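Local coordinates for agmatinase (Deinococcus radiodurans, PDB 1WOH), which probably hydrolyses agmatine to putrescine and urea, as a manganese-dependent member of the arginase family, at residues Ala32-Pro37 with Thr101-Gln106; Pro52-Glu57 with Leu275-Asp280; Thr73-Val78 with Leu292-Leu297; Asp147-Arg152 with Pro188-Ala193; His175-Gly180 with Ala216-Gly221. All coordinates share one frame; numbering follows the deposited sequence.

Contact 1: Ala32-Pro37 with Thr101-Gln106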
# COMPACT_ATOMS: atom_id res chain seq x y z
N ALA A 32 -21.81 -7.95 -25.30
CA ALA A 32 -21.30 -9.10 -24.57
C ALA A 32 -19.84 -8.86 -24.21
O ALA A 32 -19.04 -8.50 -25.06
CB ALA A 32 -21.43 -10.38 -25.40
N ALA A 33 -19.52 -9.06 -22.94
CA ALA A 33 -18.15 -8.86 -22.47
C ALA A 33 -17.43 -10.21 -22.39
O ALA A 33 -18.03 -11.22 -22.05
CB ALA A 33 -18.17 -8.20 -21.10
N LEU A 34 -16.14 -10.20 -22.72
CA LEU A 34 -15.33 -11.41 -22.66
C LEU A 34 -13.98 -10.97 -22.12
O LEU A 34 -13.38 -10.02 -22.63
CB LEU A 34 -15.14 -12.03 -24.06
CG LEU A 34 -14.22 -13.25 -24.08
CD1 LEU A 34 -14.90 -14.42 -23.39
CD2 LEU A 34 -13.86 -13.62 -25.50
N GLY A 35 -13.50 -11.66 -21.09
CA GLY A 35 -12.22 -11.30 -20.51
C GLY A 35 -11.07 -12.16 -20.99
O GLY A 35 -11.25 -13.34 -21.31
N VAL A 36 -9.88 -11.56 -21.03
CA VAL A 36 -8.67 -12.24 -21.45
C VAL A 36 -7.58 -11.88 -20.44
O VAL A 36 -6.78 -10.97 -20.67
CB VAL A 36 -8.23 -11.78 -22.86
CG1 VAL A 36 -7.08 -12.65 -23.35
CG2 VAL A 36 -9.42 -11.85 -23.83
N PRO A 37 -7.54 -12.59 -19.29
CA PRO A 37 -6.59 -12.38 -18.19
C PRO A 37 -5.19 -12.90 -18.52
O PRO A 37 -4.68 -13.80 -17.85
CB PRO A 37 -7.25 -13.11 -17.03
CG PRO A 37 -7.88 -14.28 -17.70
CD PRO A 37 -8.48 -13.68 -18.96
N THR A 101 -8.99 -16.34 -29.87
CA THR A 101 -9.65 -16.14 -31.14
C THR A 101 -10.96 -16.93 -31.23
O THR A 101 -11.98 -16.41 -31.71
CB THR A 101 -8.76 -16.56 -32.32
OG1 THR A 101 -7.56 -15.77 -32.32
CG2 THR A 101 -9.50 -16.37 -33.65
N GLU A 102 -10.93 -18.18 -30.77
CA GLU A 102 -12.12 -19.02 -30.82
C GLU A 102 -13.23 -18.46 -29.94
O GLU A 102 -14.38 -18.37 -30.36
CB GLU A 102 -11.78 -20.45 -30.40
CG GLU A 102 -12.98 -21.39 -30.34
CD GLU A 102 -13.74 -21.49 -31.66
OE1 GLU A 102 -14.80 -22.14 -31.70
OE2 GLU A 102 -13.27 -20.91 -32.67
N ALA A 103 -12.88 -18.07 -28.71
CA ALA A 103 -13.87 -17.52 -27.80
C ALA A 103 -14.43 -16.21 -28.35
O ALA A 103 -15.63 -15.96 -28.26
CB ALA A 103 -13.26 -17.30 -26.42
N ALA A 104 -13.55 -15.38 -28.91
CA ALA A 104 -13.98 -14.10 -29.46
C ALA A 104 -14.94 -14.31 -30.63
O ALA A 104 -15.94 -13.62 -30.75
CB ALA A 104 -12.76 -13.29 -29.91
N ARG A 105 -14.63 -15.28 -31.49
CA ARG A 105 -15.50 -15.58 -32.63
C ARG A 105 -16.89 -15.99 -32.14
O ARG A 105 -17.90 -15.55 -32.69
CB ARG A 105 -14.94 -16.71 -33.49
CG ARG A 105 -13.84 -16.30 -34.45
CD ARG A 105 -13.91 -17.16 -35.71
NE ARG A 105 -12.78 -16.92 -36.61
CZ ARG A 105 -11.55 -17.38 -36.40
NH1 ARG A 105 -11.29 -18.10 -35.32
NH2 ARG A 105 -10.58 -17.12 -37.27
N GLN A 106 -16.92 -16.85 -31.13
CA GLN A 106 -18.18 -17.33 -30.58
C GLN A 106 -18.99 -16.20 -29.95
O GLN A 106 -20.21 -16.14 -30.10
CB GLN A 106 -17.93 -18.42 -29.53
CG GLN A 106 -17.17 -19.63 -30.07
CD GLN A 106 -16.96 -20.70 -29.02
OE1 GLN A 106 -16.59 -20.40 -27.88
NE2 GLN A 106 -17.18 -21.95 -29.40
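Leu34 meets Ala103 and Ala104 where a helix packs on a parallel sheet, the basic packing of the alpha/beta fold of the arginase family. Helix 93-108 links strand 80-85 to strand 114-118, and strand 31-36 lies between those two in the sheet, so the helix of this beta-alpha-beta crossover passes over Leu34.

The contact is apolar. Leu34 CD2 reaches Ala103 CB at 3.8 Å, and no hydrogen bond joins the two segments. The leucine leaves the strand on the helix side; its CG stands anti to the backbone N (chi1 176°), which extends the branch to the helix surface. Small residues receive it, and the backbones come close: the CA atoms of Leu34 and Ala104 are 7.4 Å apart. The area buried is modest, 91 Å². Phe116 of strand 114-118 packs against both Leu34 and Ala104 and continues the same hydrophobic layer.

Backbone bonding stays within the sheet on one side and the helix on the other: Leu34 pairs with Val115 and Leu117 of strand 114-118, while in the helix Arg105 N bonds to Thr101 O at 2.9 Å. The methyl also meets the helix main chain itself, with Leu34 CD2 3.8 Å from Ala104 N.

Contact 2: Pro52-Glu57 with Leu275-Asp280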
# COMPACT_ATOMS: atom_id res chain seq x y z
N PRO A 52 -9.39 -7.80 -15.99
CA PRO A 52 -10.78 -8.16 -16.31
C PRO A 52 -11.64 -8.20 -15.06
O PRO A 52 -12.76 -7.68 -15.05
CB PRO A 52 -10.64 -9.54 -16.97
CG PRO A 52 -9.30 -9.44 -17.64
CD PRO A 52 -8.45 -8.78 -16.57
N ARG A 53 -11.11 -8.79 -14.00
CA ARG A 53 -11.84 -8.89 -12.74
C ARG A 53 -12.08 -7.51 -12.12
O ARG A 53 -13.18 -7.19 -11.68
CB ARG A 53 -11.08 -9.79 -11.77
CG ARG A 53 -11.80 -10.08 -10.46
CD ARG A 53 -11.19 -11.28 -9.76
NE ARG A 53 -11.39 -12.51 -10.52
CZ ARG A 53 -10.81 -13.67 -10.23
NH1 ARG A 53 -9.98 -13.76 -9.19
NH2 ARG A 53 -11.05 -14.75 -10.97
N ALA A 54 -11.04 -6.69 -12.09
CA ALA A 54 -11.16 -5.35 -11.52
C ALA A 54 -12.16 -4.51 -12.31
O ALA A 54 -12.91 -3.71 -11.74
CB ALA A 54 -9.81 -4.66 -11.50
N LEU A 55 -12.17 -4.68 -13.63
CA LEU A 55 -13.09 -3.93 -14.48
C LEU A 55 -14.54 -4.32 -14.22
O LEU A 55 -15.42 -3.46 -14.26
CB LEU A 55 -12.73 -4.13 -15.96
CG LEU A 55 -11.50 -3.31 -16.40
CD1 LEU A 55 -10.95 -3.84 -17.72
CD2 LEU A 55 -11.89 -1.84 -16.52
N ARG A 56 -14.78 -5.60 -13.96
CA ARG A 56 -16.13 -6.06 -13.66
C ARG A 56 -16.57 -5.45 -12.33
O ARG A 56 -17.66 -4.87 -12.22
CB ARG A 56 -16.18 -7.59 -13.56
CG ARG A 56 -15.95 -8.31 -14.90
CD ARG A 56 -16.09 -9.82 -14.75
NE ARG A 56 -16.20 -10.48 -16.05
CZ ARG A 56 -15.21 -11.09 -16.68
NH1 ARG A 56 -13.99 -11.16 -16.14
NH2 ARG A 56 -15.43 -11.65 -17.87
N GLU A 57 -15.71 -5.56 -11.32
CA GLU A 57 -16.03 -4.99 -10.02
C GLU A 57 -16.32 -3.50 -10.17
O GLU A 57 -17.31 -3.00 -9.64
CB GLU A 57 -14.85 -5.20 -9.06
CG GLU A 57 -14.52 -6.66 -8.80
CD GLU A 57 -13.23 -6.86 -8.01
OE1 GLU A 57 -12.89 -8.02 -7.73
OE2 GLU A 57 -12.56 -5.86 -7.69
N LEU A 275 -4.60 -2.37 -18.31
CA LEU A 275 -4.94 -1.84 -16.99
C LEU A 275 -4.24 -2.74 -15.97
O LEU A 275 -4.31 -3.97 -16.08
CB LEU A 275 -6.46 -1.92 -16.77
CG LEU A 275 -7.21 -1.01 -15.80
CD1 LEU A 275 -8.40 -1.78 -15.22
CD2 LEU A 275 -6.31 -0.51 -14.69
N ALA A 276 -3.56 -2.15 -14.99
CA ALA A 276 -2.88 -2.91 -13.93
C ALA A 276 -3.42 -2.39 -12.61
O ALA A 276 -2.88 -1.44 -12.04
CB ALA A 276 -1.37 -2.69 -14.00
N PRO A 277 -4.49 -3.01 -12.09
CA PRO A 277 -5.13 -2.60 -10.83
C PRO A 277 -4.18 -2.59 -9.64
O PRO A 277 -4.32 -1.77 -8.73
CB PRO A 277 -6.24 -3.64 -10.64
CG PRO A 277 -6.51 -4.11 -12.04
CD PRO A 277 -5.15 -4.21 -12.64
N ASN A 278 -3.23 -3.51 -9.65
CA ASN A 278 -2.25 -3.64 -8.57
C ASN A 278 -1.30 -2.46 -8.50
O ASN A 278 -0.62 -2.28 -7.48
CB ASN A 278 -1.44 -4.92 -8.78
CG ASN A 278 -0.80 -4.99 -10.15
OD1 ASN A 278 -1.47 -4.77 -11.16
ND2 ASN A 278 0.49 -5.29 -10.19
N LEU A 279 -1.27 -1.66 -9.56
CA LEU A 279 -0.38 -0.50 -9.60
C LEU A 279 -1.09 0.81 -9.26
O LEU A 279 -0.49 1.89 -9.37
CB LEU A 279 0.28 -0.39 -10.97
CG LEU A 279 1.22 -1.56 -11.30
CD1 LEU A 279 1.79 -1.38 -12.69
CD2 LEU A 279 2.35 -1.62 -10.28
N ASP A 280 -2.35 0.73 -8.86
CA ASP A 280 -3.09 1.93 -8.46
C ASP A 280 -3.92 1.59 -7.23
O ASP A 280 -5.07 1.17 -7.33
CB ASP A 280 -4.02 2.43 -9.57
CG ASP A 280 -4.80 3.67 -9.15
OD1 ASP A 280 -5.59 4.20 -9.96
OD2 ASP A 280 -4.61 4.12 -8.00
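Ala54 and Leu55, consecutive residues of helix 51-59, make the contact with the loop 275-280, which leads from strand 266-273 toward helix 284-302. Ahead of them, Arg53 turns elsewhere and gives hydrogen bonds to Pro8 O and Gly11 O of a second subunit, so adjoining positions of one helix serve the subunit interface and the interior.

Ala54 turns its methyl toward the ring of Pro277. The separation of Ala54 CB and Pro277 CG, 3.4 Å, is shorter than a usual carbon-carbon contact, and Ala54 CB is also 3.8 Å from Pro277 CB. This is the point of nearest backbone approach, the CA atoms of Ala54 and Pro277 being 6.7 Å apart, at the start of the 3-10 turn 277-279.

Leu55 comes next and reaches Leu275 tip to tip. A chi1 of -77°, with CG beside the backbone N, carries the branch point over to its partner, and Leu55 CG lies 3.7 Å from Leu275 CD1. Leu55 CD2 meets that same methyl at 3.7 Å. Arg56 then leaves on another side of the helix to salt bridges with Asp82 and Asp85.

Across the contact there is no hydrogen bond. Its fit therefore rests on shape and hydrophobic burial, in a loop whose Leu275 side chain is about 8 Å from that of the manganese ligand Asp229.

Contact 3: Thr73-Val78 with Leu292-Leu297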
# COMPACT_ATOMS: atom_id res chain seq x y z
N THR A 73 -32.21 9.46 -21.53
CA THR A 73 -31.66 8.16 -21.15
C THR A 73 -30.92 7.47 -22.29
O THR A 73 -31.36 7.50 -23.44
CB THR A 73 -32.78 7.23 -20.65
OG1 THR A 73 -33.41 7.83 -19.51
CG2 THR A 73 -32.21 5.86 -20.25
N ARG A 74 -29.79 6.86 -21.96
CA ARG A 74 -29.00 6.15 -22.96
C ARG A 74 -28.89 4.68 -22.58
O ARG A 74 -28.90 4.34 -21.40
CB ARG A 74 -27.62 6.79 -23.10
CG ARG A 74 -27.65 8.12 -23.86
CD ARG A 74 -26.26 8.67 -24.12
NE ARG A 74 -25.57 9.01 -22.89
CZ ARG A 74 -24.34 9.52 -22.84
NH1 ARG A 74 -23.67 9.74 -23.96
NH2 ARG A 74 -23.78 9.80 -21.67
N LEU A 75 -28.79 3.82 -23.59
CA LEU A 75 -28.71 2.38 -23.42
C LEU A 75 -30.01 1.78 -22.90
O LEU A 75 -30.02 0.69 -22.33
CB LEU A 75 -27.54 1.99 -22.50
CG LEU A 75 -26.16 2.25 -23.10
CD1 LEU A 75 -25.09 1.79 -22.12
CD2 LEU A 75 -26.01 1.52 -24.43
N GLN A 76 -31.11 2.49 -23.09
CA GLN A 76 -32.40 1.98 -22.65
C GLN A 76 -32.78 0.78 -23.51
O GLN A 76 -32.82 0.87 -24.74
CB GLN A 76 -33.48 3.07 -22.76
CG GLN A 76 -34.88 2.57 -22.45
CD GLN A 76 -35.03 2.10 -21.01
OE1 GLN A 76 -35.99 1.41 -20.68
NE2 GLN A 76 -34.09 2.48 -20.16
N GLY A 77 -33.05 -0.35 -22.87
CA GLY A 77 -33.42 -1.54 -23.61
C GLY A 77 -32.26 -2.29 -24.24
O GLY A 77 -32.46 -3.30 -24.91
N VAL A 78 -31.04 -1.79 -24.05
CA VAL A 78 -29.87 -2.46 -24.61
C VAL A 78 -29.49 -3.61 -23.68
O VAL A 78 -29.20 -3.39 -22.50
CB VAL A 78 -28.69 -1.48 -24.76
CG1 VAL A 78 -27.47 -2.21 -25.34
CG2 VAL A 78 -29.09 -0.33 -25.68
N LEU A 292 -15.39 4.47 -18.83
CA LEU A 292 -15.07 4.79 -20.22
C LEU A 292 -15.73 3.77 -21.14
O LEU A 292 -16.28 4.13 -22.18
CB LEU A 292 -13.55 4.77 -20.46
CG LEU A 292 -13.17 5.30 -21.84
CD1 LEU A 292 -12.99 6.82 -21.75
CD2 LEU A 292 -11.87 4.69 -22.34
N VAL A 293 -15.68 2.50 -20.77
CA VAL A 293 -16.28 1.46 -21.60
C VAL A 293 -17.79 1.68 -21.68
O VAL A 293 -18.37 1.66 -22.76
CB VAL A 293 -16.00 0.04 -21.06
CG1 VAL A 293 -16.80 -0.99 -21.85
CG2 VAL A 293 -14.50 -0.28 -21.16
N MET A 294 -18.41 1.93 -20.52
CA MET A 294 -19.85 2.14 -20.49
C MET A 294 -20.26 3.41 -21.23
O MET A 294 -21.28 3.42 -21.93
CB MET A 294 -20.37 2.19 -19.05
CG MET A 294 -20.30 0.86 -18.29
SD MET A 294 -20.88 -0.57 -19.22
CE MET A 294 -22.67 -0.19 -19.35
N GLU A 295 -19.49 4.48 -21.08
CA GLU A 295 -19.82 5.72 -21.77
C GLU A 295 -19.63 5.54 -23.27
O GLU A 295 -20.40 6.06 -24.07
CB GLU A 295 -18.97 6.89 -21.26
CG GLU A 295 -19.35 8.22 -21.92
CD GLU A 295 -18.74 9.42 -21.23
OE1 GLU A 295 -18.95 10.56 -21.71
OE2 GLU A 295 -18.05 9.24 -20.21
N THR A 296 -18.59 4.80 -23.65
CA THR A 296 -18.36 4.58 -25.07
C THR A 296 -19.55 3.83 -25.67
O THR A 296 -20.02 4.16 -26.76
CB THR A 296 -17.06 3.79 -25.32
OG1 THR A 296 -15.94 4.57 -24.87
CG2 THR A 296 -16.89 3.49 -26.81
N LEU A 297 -20.05 2.82 -24.97
CA LEU A 297 -21.19 2.07 -25.45
C LEU A 297 -22.43 2.97 -25.57
O LEU A 297 -23.25 2.78 -26.47
CB LEU A 297 -21.48 0.89 -24.53
CG LEU A 297 -20.42 -0.22 -24.55
CD1 LEU A 297 -20.70 -1.23 -23.44
CD2 LEU A 297 -20.42 -0.91 -25.91
O HOH W 1 -21.59 11.29 -21.92
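The guanidinium of Arg74 meets the carboxylate of Glu295 through water 1, which lies at the edge of the guanidinium, in its plane. Arg74 NH2 donates to this water at 2.7 Å, and the water donates in turn to Glu295 OE1, also at 2.7 Å. The charged groups themselves stay apart, with Arg74 NH2 4.9 Å from Glu295 OE1. Each has a direct salt bridge elsewhere, Arg74 NH1 with Glu299 and Glu295 OE2 with Arg291, while Leu184 of a third subunit packs on both side chains.

The apolar part is carried by Leu75, the first residue of a type II turn ending at Val78. Its positive phi (68°) marks a bend straight after strand 73-74, from which the side chain heads for helix 284-302. Leu75 CD2 sits 3.7 Å from Leu297 O. The other methyl, CD1, is 4.1 Å from Met294 O and 4.2 Å from Met294 CE; the methionine, folded at both chi2 and chi3, crosses the leucine at about a right angle. Phe80 touches Leu75, Met294 and Leu297 alike. Replacing Leu75 with alanine would probably open a gap beside Met294 CE and Phe80, since both methyls that reach the helix would be gone.

Within the helix, Leu292 O accepts from Thr296 N and Thr296 OG1 on opposite faces of its plane. The chemistry thus divides in two: a water-mediated charge link at the subunit boundary, and next to it a buried leucine packed on the helix, against main-chain carbonyls as well as Met294.

Contact 4: Asp147-Arg152 with Pro188-Ala193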
# COMPACT_ATOMS: atom_id res chain seq x y z
N ASP A 147 2.97 0.08 -30.97
CA ASP A 147 2.73 -1.37 -30.91
C ASP A 147 2.55 -2.03 -32.29
O ASP A 147 1.65 -2.85 -32.50
CB ASP A 147 1.53 -1.66 -30.00
CG ASP A 147 1.79 -1.28 -28.55
OD1 ASP A 147 2.97 -1.21 -28.16
OD2 ASP A 147 0.82 -1.04 -27.80
N PHE A 148 3.44 -1.67 -33.20
CA PHE A 148 3.45 -2.21 -34.56
C PHE A 148 4.84 -2.80 -34.84
O PHE A 148 5.30 -2.85 -35.98
CB PHE A 148 3.17 -1.09 -35.57
CG PHE A 148 2.74 -1.58 -36.93
CD1 PHE A 148 1.54 -2.28 -37.07
CD2 PHE A 148 3.52 -1.35 -38.06
CE1 PHE A 148 1.13 -2.74 -38.32
CE2 PHE A 148 3.12 -1.81 -39.31
CZ PHE A 148 1.92 -2.51 -39.44
N THR A 149 5.51 -3.24 -33.78
CA THR A 149 6.85 -3.80 -33.90
C THR A 149 6.83 -5.25 -34.41
O THR A 149 5.94 -6.02 -34.08
CB THR A 149 7.58 -3.73 -32.54
OG1 THR A 149 7.89 -2.35 -32.26
CG2 THR A 149 8.86 -4.56 -32.54
N ASP A 150 7.81 -5.60 -35.25
CA ASP A 150 7.88 -6.96 -35.77
C ASP A 150 8.38 -7.90 -34.66
O ASP A 150 7.64 -8.76 -34.18
CB ASP A 150 8.82 -7.02 -36.98
CG ASP A 150 8.92 -8.42 -37.58
OD1 ASP A 150 8.22 -9.33 -37.09
OD2 ASP A 150 9.71 -8.60 -38.54
N THR A 151 9.64 -7.72 -34.25
CA THR A 151 10.22 -8.53 -33.19
C THR A 151 10.82 -7.65 -32.09
O THR A 151 11.40 -6.60 -32.36
CB THR A 151 11.34 -9.47 -33.71
OG1 THR A 151 10.77 -10.46 -34.57
CG2 THR A 151 12.04 -10.16 -32.56
N ARG A 152 10.66 -8.10 -30.85
CA ARG A 152 11.17 -7.40 -29.68
C ARG A 152 11.57 -8.47 -28.66
O ARG A 152 10.83 -9.42 -28.45
CB ARG A 152 10.09 -6.50 -29.07
CG ARG A 152 10.60 -5.48 -28.05
CD ARG A 152 9.51 -5.11 -27.05
NE ARG A 152 9.26 -6.21 -26.11
CZ ARG A 152 8.25 -6.26 -25.25
NH1 ARG A 152 8.12 -7.31 -24.45
NH2 ARG A 152 7.36 -5.27 -25.18
N PRO A 188 11.87 2.81 -34.99
CA PRO A 188 11.87 3.46 -36.31
C PRO A 188 11.32 2.61 -37.45
O PRO A 188 10.68 3.13 -38.37
CB PRO A 188 13.33 3.84 -36.52
CG PRO A 188 14.07 2.77 -35.77
CD PRO A 188 13.25 2.65 -34.49
N GLU A 189 11.58 1.30 -37.38
CA GLU A 189 11.10 0.38 -38.41
C GLU A 189 9.58 0.26 -38.31
O GLU A 189 8.89 0.22 -39.32
CB GLU A 189 11.74 -1.00 -38.20
CG GLU A 189 11.52 -2.02 -39.34
CD GLU A 189 10.10 -2.54 -39.44
OE1 GLU A 189 9.44 -2.72 -38.39
OE2 GLU A 189 9.64 -2.80 -40.58
N ALA A 190 9.07 0.21 -37.08
CA ALA A 190 7.64 0.10 -36.86
C ALA A 190 6.91 1.35 -37.34
O ALA A 190 5.88 1.27 -38.00
CB ALA A 190 7.35 -0.15 -35.38
N VAL A 191 7.44 2.52 -36.98
CA VAL A 191 6.82 3.78 -37.40
C VAL A 191 6.83 3.92 -38.92
O VAL A 191 5.82 4.28 -39.52
CB VAL A 191 7.55 5.00 -36.77
CG1 VAL A 191 6.97 6.30 -37.31
CG2 VAL A 191 7.40 4.96 -35.25
N ALA A 192 7.97 3.63 -39.53
CA ALA A 192 8.10 3.73 -40.98
C ALA A 192 7.21 2.71 -41.70
O ALA A 192 6.62 3.02 -42.74
CB ALA A 192 9.56 3.54 -41.39
N ALA A 193 7.11 1.50 -41.15
CA ALA A 193 6.27 0.48 -41.77
C ALA A 193 4.81 0.90 -41.68
O ALA A 193 4.05 0.74 -42.63
CB ALA A 193 6.48 -0.87 -41.08
O HOH W 2 9.89 -3.60 -35.96
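Thr149 and Ala190 bring the two backbones close, with their CA atoms 5.0 Å apart. Segment 147-152 is irregular chain following strand 137-142, whereas the helical segment 188-193 is the first part of helix 188-196. The small side chain of Ala190 is consistent with such nearness: its CB lies 3.4 Å from Phe148 O.

Among the side chains, the Phe148 ring lies along the helix. With chi1 at -162° it is held beside its own carbonyl carbon and presents its edge to the helix. There Ala193 CB lies in the ring plane, 3.9 Å from Phe148 CE2, and Ala190 O is 3.5 Å from Phe148 CD2. His199 meets the same phenyl edge-to-face. Thr149 OG1 lies 3.9 Å from Ala190 CB, but its polar partner is Asp187.

Water 2 completes the junction, accepting from Asp150 N at 3.0 Å and donating to Glu189 OE1 at 2.6 Å. Arg164 binds both Glu189 OE1 and Phe148 O.

Asp150 and Glu189 carry like charges, and their proximity is probably eased by Arg164, Arg165 and Lys156, which form salt bridges with them. An apolar edge and a water bridge thus fasten to the helix the loop that follows Asp147, a ligand of manganese.

Contact 5: His175-Gly180 with Ala216-Gly221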
# COMPACT_ATOMS: atom_id res chain seq x y z
N HIS A 175 -6.55 -0.39 -42.32
CA HIS A 175 -6.07 0.88 -41.82
C HIS A 175 -6.16 1.00 -40.32
O HIS A 175 -7.08 0.49 -39.70
CB HIS A 175 -6.87 2.02 -42.48
CG HIS A 175 -6.37 3.39 -42.13
ND1 HIS A 175 -6.88 4.12 -41.08
CD2 HIS A 175 -5.39 4.14 -42.68
CE1 HIS A 175 -6.22 5.27 -41.00
NE2 HIS A 175 -5.32 5.30 -41.96
N ILE A 176 -5.17 1.68 -39.74
CA ILE A 176 -5.14 1.93 -38.31
C ILE A 176 -4.89 3.41 -38.08
O ILE A 176 -4.07 4.03 -38.75
CB ILE A 176 -4.01 1.15 -37.59
CG1 ILE A 176 -4.19 -0.35 -37.78
CG2 ILE A 176 -4.03 1.47 -36.08
CD1 ILE A 176 -3.13 -1.19 -37.05
N THR A 177 -5.62 3.98 -37.13
CA THR A 177 -5.45 5.37 -36.77
C THR A 177 -5.05 5.30 -35.31
O THR A 177 -5.84 4.88 -34.47
CB THR A 177 -6.77 6.16 -36.88
OG1 THR A 177 -7.21 6.16 -38.24
CG2 THR A 177 -6.57 7.59 -36.40
N THR A 178 -3.81 5.70 -35.01
CA THR A 178 -3.30 5.67 -33.64
C THR A 178 -3.20 7.07 -33.07
O THR A 178 -2.57 7.94 -33.66
CB THR A 178 -1.92 5.00 -33.61
OG1 THR A 178 -1.99 3.75 -34.29
CG2 THR A 178 -1.47 4.77 -32.17
N VAL A 179 -3.81 7.27 -31.91
CA VAL A 179 -3.81 8.59 -31.29
C VAL A 179 -3.31 8.57 -29.85
O VAL A 179 -3.71 7.71 -29.07
CB VAL A 179 -5.24 9.17 -31.30
CG1 VAL A 179 -5.24 10.58 -30.73
CG2 VAL A 179 -5.79 9.14 -32.72
N GLY A 180 -2.43 9.52 -29.53
CA GLY A 180 -1.90 9.63 -28.18
C GLY A 180 -0.42 9.30 -28.04
O GLY A 180 0.13 9.39 -26.95
N ALA A 216 -11.02 15.39 -37.10
CA ALA A 216 -11.22 15.46 -38.55
C ALA A 216 -10.42 14.39 -39.29
O ALA A 216 -10.69 14.11 -40.45
CB ALA A 216 -10.85 16.84 -39.06
N GLN A 217 -9.44 13.80 -38.61
CA GLN A 217 -8.62 12.77 -39.22
C GLN A 217 -9.18 11.37 -38.98
O GLN A 217 -8.72 10.41 -39.59
CB GLN A 217 -7.19 12.83 -38.69
CG GLN A 217 -6.47 14.14 -38.94
CD GLN A 217 -5.03 14.10 -38.45
OE1 GLN A 217 -4.22 13.31 -38.94
NE2 GLN A 217 -4.71 14.94 -37.48
N LEU A 218 -10.16 11.25 -38.09
CA LEU A 218 -10.75 9.95 -37.79
C LEU A 218 -11.54 9.40 -38.98
O LEU A 218 -12.01 10.15 -39.83
CB LEU A 218 -11.65 10.05 -36.56
CG LEU A 218 -10.95 10.46 -35.26
CD1 LEU A 218 -11.99 10.59 -34.16
CD2 LEU A 218 -9.90 9.42 -34.89
N PRO A 219 -11.69 8.06 -39.05
CA PRO A 219 -12.42 7.41 -40.14
C PRO A 219 -13.91 7.77 -40.19
O PRO A 219 -14.50 8.19 -39.20
CB PRO A 219 -12.19 5.93 -39.87
CG PRO A 219 -12.03 5.87 -38.38
CD PRO A 219 -11.16 7.07 -38.10
N ARG A 220 -14.50 7.62 -41.37
CA ARG A 220 -15.91 7.92 -41.56
C ARG A 220 -16.59 6.87 -42.44
O ARG A 220 -16.08 6.52 -43.50
CB ARG A 220 -16.07 9.30 -42.19
CG ARG A 220 -15.58 10.43 -41.31
CD ARG A 220 -15.71 11.78 -41.98
NE ARG A 220 -15.40 12.87 -41.06
CZ ARG A 220 -14.22 13.04 -40.47
NH1 ARG A 220 -13.23 12.20 -40.70
NH2 ARG A 220 -14.04 14.07 -39.64
N GLY A 221 -17.73 6.37 -41.97
CA GLY A 221 -18.48 5.37 -42.71
C GLY A 221 -17.78 4.03 -42.83
O GLY A 221 -18.10 3.23 -43.72
O HOH W 3 -8.02 7.98 -40.06
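Water 3 joins Thr177 to Gln217: it donates to Gln217 O at 2.6 Å and lies 2.7 Å from Thr177 OG1. Both bonds are short, and they supply the polar link between strand 173-181 and the loop 216-221, since no direct hydrogen bond crosses. The hydroxyl also sits at the edge of the His175 ring, in its plane, while His175 NE2 is bonded to Thr200 of the next strand.

Thr177 divides its two branches between different partners. With OG1 beside the backbone N and anti to the carbonyl carbon (chi1 -63°), the hydroxyl is directed to the water and to Pro219, whose CD is 4.1 Å from Thr177 OG1. The methyl takes the other course, and Thr177 CG2 meets Leu218 CD2 at 4.1 Å, the two side chains crossing at about a right angle. These separations indicate a light touch, in keeping with CA atoms of Thr177 and Leu218 that are 7.1 Å apart.

Neighbouring elements fill in around it. Leu218 packs on Ile257 and Ala260 of helix 251-264, and Ile257 also touches Val179; Pro219 rests on His138 and Val140 of strand 137-142.

The arrangement belongs to a crossover of the parallel alpha/beta sheet. Chain leaving strand 200-203, outermost in the sheet of this chain, returns through helices 204-209 and 211-215 and passes over strands 173-181 and 137-142 before entering strand 223-229.

Contacts 1 and 5 reach the same eight-stranded parallel sheet on opposite sides of the chain's centre, about 25 Å apart between centres. Contacts 1 and 2 touch; strand 31-36 and helix 51-59 follow each other in the chain, and Pro52 packs on Gly35, Val36 and Pro37. Contacts 2 and 3 bring early chain to the late segments 275-280 and 292-297, their centres about 21 Å apart. Contacts 4 and 5 alternate their segments along the chain. The late segments thus close back on the early chain, with the segments of contacts 4 and 5 between them in sequence, including the loop after strand 137-142 that carries manganese ligands.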